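PDB 2DQL: Pex protein from Anabaena sp. PCC 7120, which is associated with the cyanobacterial circadian clock and, as a PadR-like winged-helix protein, probably acts as a DNA-binding transcriptional regulator. Local coordinates for residues A[30-35]-A[97-102]. Numbering follows the deposited sequence.
Sequences VLLQGE and HQAEDL
With CG turned opposite the carbonyl carbon and beside the backbone N (chi1 -76°) and CD1 anti to CA (chi2 166°), L32 reaches across to the backbone of 97-102, where it meets A99 and E100. E100 has the same first torsion (chi1 -63°), which lays its CB-CG portion next to the leucine methyls. Both L32 methyls touch A99 CB and E100 CG, but CD1 also sits against the helix backbone, 3.6 Å from A99 O and 3.8 Å from E100 CA. CD2 lies 4.0 Å from A99 CB, the one methyl that the alanine points at the leucine. Next to the alanine, E100 crosses the L32 side chain at about a right angle, and its CG comes within 3.8 Å of L32 CD1. The forked end of the leucine thus rests against the ridge formed by A99 CB, the backbone joining the two residues, and E100 CG. No hydrogen bond joins the segments; the contact is van der Waals packing, with the backbones 7.5 Å apart at L32 CA and E100 CA. G34, with positive phi, is the first residue to leave helical backbone angles, and the chain runs on to E35. E35 OE1 hydrogen-bonds Y75 and Q90 on the two strands of the hairpin. A99 also packs on L28 of helix 20-31 and V91 of strand 86-91, while L102 rests on C25 and L28, extending the seam along helix 96-112. Beside this seam Q98 hydrogen-bonds Y7 of the second subunit, so helix 96-112 joins helix 20-31 and the hairpin strand 86-91 to the dimer partner.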
ATOM      1  N   VAL A  30       7.327  -2.443 -20.164  1.00 13.37           N
ATOM      2  CA  VAL A  30       6.571  -1.877 -21.277  1.00 13.19           C
ATOM      3  C   VAL A  30       7.485  -1.233 -22.315  1.00 12.87           C
ATOM      4  O   VAL A  30       7.319  -1.464 -23.511  1.00 12.30           O
ATOM      5  CB  VAL A  30       5.563  -0.800 -20.807  1.00 13.40           C
ATOM      6  CG1 VAL A  30       4.900  -0.136 -22.020  1.00 13.42           C
ATOM      7  CG2 VAL A  30       4.498  -1.429 -19.915  1.00 13.82           C
ATOM      8  N   LEU A  31       8.441  -0.424 -21.859  1.00 12.49           N
ATOM      9  CA  LEU A  31       9.346   0.263 -22.780  1.00 13.13           C
ATOM     10  C   LEU A  31      10.186  -0.687 -23.632  1.00 13.17           C
ATOM     11  O   LEU A  31      10.590  -0.339 -24.748  1.00 13.71           O
ATOM     12  CB  LEU A  31      10.247   1.239 -22.009  1.00 12.78           C
ATOM     13  CG  LEU A  31       9.505   2.414 -21.353  1.00 12.73           C
ATOM     14  CD1 LEU A  31      10.516   3.404 -20.766  1.00 13.10           C
ATOM     15  CD2 LEU A  31       8.624   3.128 -22.381  1.00 13.85           C
ATOM     16  N   LEU A  32      10.448  -1.884 -23.119  1.00 13.27           N
ATOM     17  CA  LEU A  32      11.220  -2.867 -23.880  1.00 13.79           C
ATOM     18  C   LEU A  32      10.415  -3.331 -25.095  1.00 14.20           C
ATOM     19  O   LEU A  32      10.978  -3.830 -26.073  1.00 14.92           O
ATOM     20  CB  LEU A  32      11.587  -4.065 -22.996  1.00 13.85           C
ATOM     21  CG  LEU A  32      12.735  -3.771 -22.019  1.00 14.41           C
ATOM     22  CD1 LEU A  32      12.821  -4.860 -20.963  1.00 14.92           C
ATOM     23  CD2 LEU A  32      14.042  -3.667 -22.805  1.00 15.12           C
ATOM     24  N   GLN A  33       9.102  -3.138 -25.035  1.00 14.55           N
ATOM     25  CA  GLN A  33       8.206  -3.532 -26.118  1.00 15.48           C
ATOM     26  C   GLN A  33       8.116  -2.437 -27.172  1.00 15.62           C
ATOM     27  O   GLN A  33       7.687  -2.677 -28.305  1.00 16.04           O
ATOM     28  CB  GLN A  33       6.807  -3.801 -25.573  1.00 16.13           C
ATOM     29  CG  GLN A  33       6.726  -4.924 -24.565  1.00 18.18           C
ATOM     30  CD  GLN A  33       5.325  -5.072 -24.001  1.00 18.56           C
ATOM     31  OE1 GLN A  33       4.338  -4.941 -24.724  1.00 19.83           O
ATOM     32  NE2 GLN A  33       5.231  -5.351 -22.708  1.00 20.36           N
ATOM     33  N   GLY A  34       8.521  -1.232 -26.787  1.00 15.30           N
ATOM     34  CA  GLY A  34       8.478  -0.101 -27.696  1.00 15.21           C
ATOM     35  C   GLY A  34       8.211   1.169 -26.915  1.00 15.67           C
ATOM     36  O   GLY A  34       7.727   1.118 -25.778  1.00 15.33           O
ATOM     37  N   GLU A  35       8.517   2.309 -27.526  1.00 15.96           N
ATOM     38  CA  GLU A  35       8.332   3.602 -26.881  1.00 16.53           C
ATOM     39  C   GLU A  35       6.925   3.793 -26.357  1.00 16.49           C
ATOM     40  O   GLU A  35       5.954   3.315 -26.943  1.00 16.37           O
ATOM     41  CB  GLU A  35       8.669   4.741 -27.850  1.00 17.81           C
ATOM     42  CG  GLU A  35       7.804   4.772 -29.097  1.00 20.27           C
ATOM     43  CD  GLU A  35       8.000   6.038 -29.907  1.00 21.82           C
ATOM     44  OE1 GLU A  35       9.074   6.662 -29.783  1.00 23.28           O
ATOM     45  OE2 GLU A  35       7.086   6.402 -30.677  1.00 23.78           O
ATOM     46  N   HIS A  97      20.057  -4.948 -21.393  1.00 24.22           N
ATOM     47  CA  HIS A  97      20.193  -6.102 -20.511  1.00 23.99           C
ATOM     48  C   HIS A  97      19.660  -5.866 -19.101  1.00 23.17           C
ATOM     49  O   HIS A  97      18.923  -6.694 -18.569  1.00 22.59           O
ATOM     50  CB  HIS A  97      21.658  -6.545 -20.434  1.00 25.46           C
ATOM     51  CG  HIS A  97      21.865  -7.802 -19.648  1.00 27.11           C
ATOM     52  ND1 HIS A  97      21.404  -9.031 -20.073  1.00 27.98           N
ATOM     53  CD2 HIS A  97      22.457  -8.020 -18.449  1.00 27.86           C
ATOM     54  CE1 HIS A  97      21.701  -9.949 -19.171  1.00 28.36           C
ATOM     55  NE2 HIS A  97      22.341  -9.361 -18.173  1.00 28.34           N
ATOM     56  N   GLN A  98      20.033  -4.743 -18.495  1.00 22.42           N
ATOM     57  CA  GLN A  98      19.571  -4.440 -17.143  1.00 22.06           C
ATOM     58  C   GLN A  98      18.057  -4.259 -17.104  1.00 20.96           C
ATOM     59  O   GLN A  98      17.395  -4.716 -16.171  1.00 20.53           O
ATOM     60  CB  GLN A  98      20.244  -3.175 -16.608  1.00 23.35           C
ATOM     61  CG  GLN A  98      19.743  -2.770 -15.227  1.00 25.72           C
ATOM     62  CD  GLN A  98      20.132  -3.763 -14.148  1.00 26.98           C
ATOM     63  OE1 GLN A  98      21.278  -3.785 -13.693  1.00 28.88           O
ATOM     64  NE2 GLN A  98      19.184  -4.599 -13.739  1.00 27.65           N
ATOM     65  N   ALA A  99      17.507  -3.592 -18.111  1.00 19.93           N
ATOM     66  CA  ALA A  99      16.067  -3.378 -18.149  1.00 18.98           C
ATOM     67  C   ALA A  99      15.343  -4.719 -18.253  1.00 18.96           C
ATOM     68  O   ALA A  99      14.266  -4.897 -17.688  1.00 18.20           O
ATOM     69  CB  ALA A  99      15.692  -2.478 -19.324  1.00 19.13           C
ATOM     70  N   GLU A 100      15.939  -5.669 -18.968  1.00 18.97           N
ATOM     71  CA  GLU A 100      15.315  -6.977 -19.113  1.00 19.80           C
ATOM     72  C   GLU A 100      15.334  -7.720 -17.779  1.00 19.94           C
ATOM     73  O   GLU A 100      14.384  -8.432 -17.451  1.00 19.53           O
ATOM     74  CB  GLU A 100      16.021  -7.774 -20.217  1.00 21.05           C
ATOM     75  CG  GLU A 100      15.871  -7.091 -21.577  1.00 23.28           C
ATOM     76  CD  GLU A 100      16.704  -7.705 -22.688  1.00 24.45           C
ATOM     77  OE1 GLU A 100      17.846  -8.138 -22.423  1.00 25.68           O
ATOM     78  OE2 GLU A 100      16.218  -7.725 -23.840  1.00 24.94           O
ATOM     79  N   ASP A 101      16.403  -7.542 -17.004  1.00 19.87           N
ATOM     80  CA  ASP A 101      16.493  -8.197 -15.700  1.00 20.59           C
ATOM     81  C   ASP A 101      15.419  -7.633 -14.771  1.00 20.27           C
ATOM     82  O   ASP A 101      14.752  -8.375 -14.042  1.00 19.98           O
ATOM     83  CB  ASP A 101      17.873  -7.988 -15.061  1.00 22.17           C
ATOM     84  CG  ASP A 101      18.981  -8.735 -15.789  1.00 23.88           C
ATOM     85  OD1 ASP A 101      18.730  -9.851 -16.291  1.00 25.43           O
ATOM     86  OD2 ASP A 101      20.113  -8.209 -15.848  1.00 26.43           O
ATOM     87  N   LEU A 102      15.252  -6.313 -14.800  1.00 19.51           N
ATOM     88  CA  LEU A 102      14.251  -5.668 -13.960  1.00 18.84           C
ATOM     89  C   LEU A 102      12.846  -6.012 -14.437  1.00 18.68           C
ATOM     90  O   LEU A 102      11.923  -6.158 -13.633  1.00 18.27           O
ATOM     91  CB  LEU A 102      14.463  -4.150 -13.963  1.00 18.94           C
ATOM     92  CG  LEU A 102      15.782  -3.705 -13.323  1.00 19.20           C
ATOM     93  CD1 LEU A 102      15.923  -2.205 -13.424  1.00 19.92           C
ATOM     94  CD2 LEU A 102      15.810  -4.142 -11.861  1.00 19.91           C
TER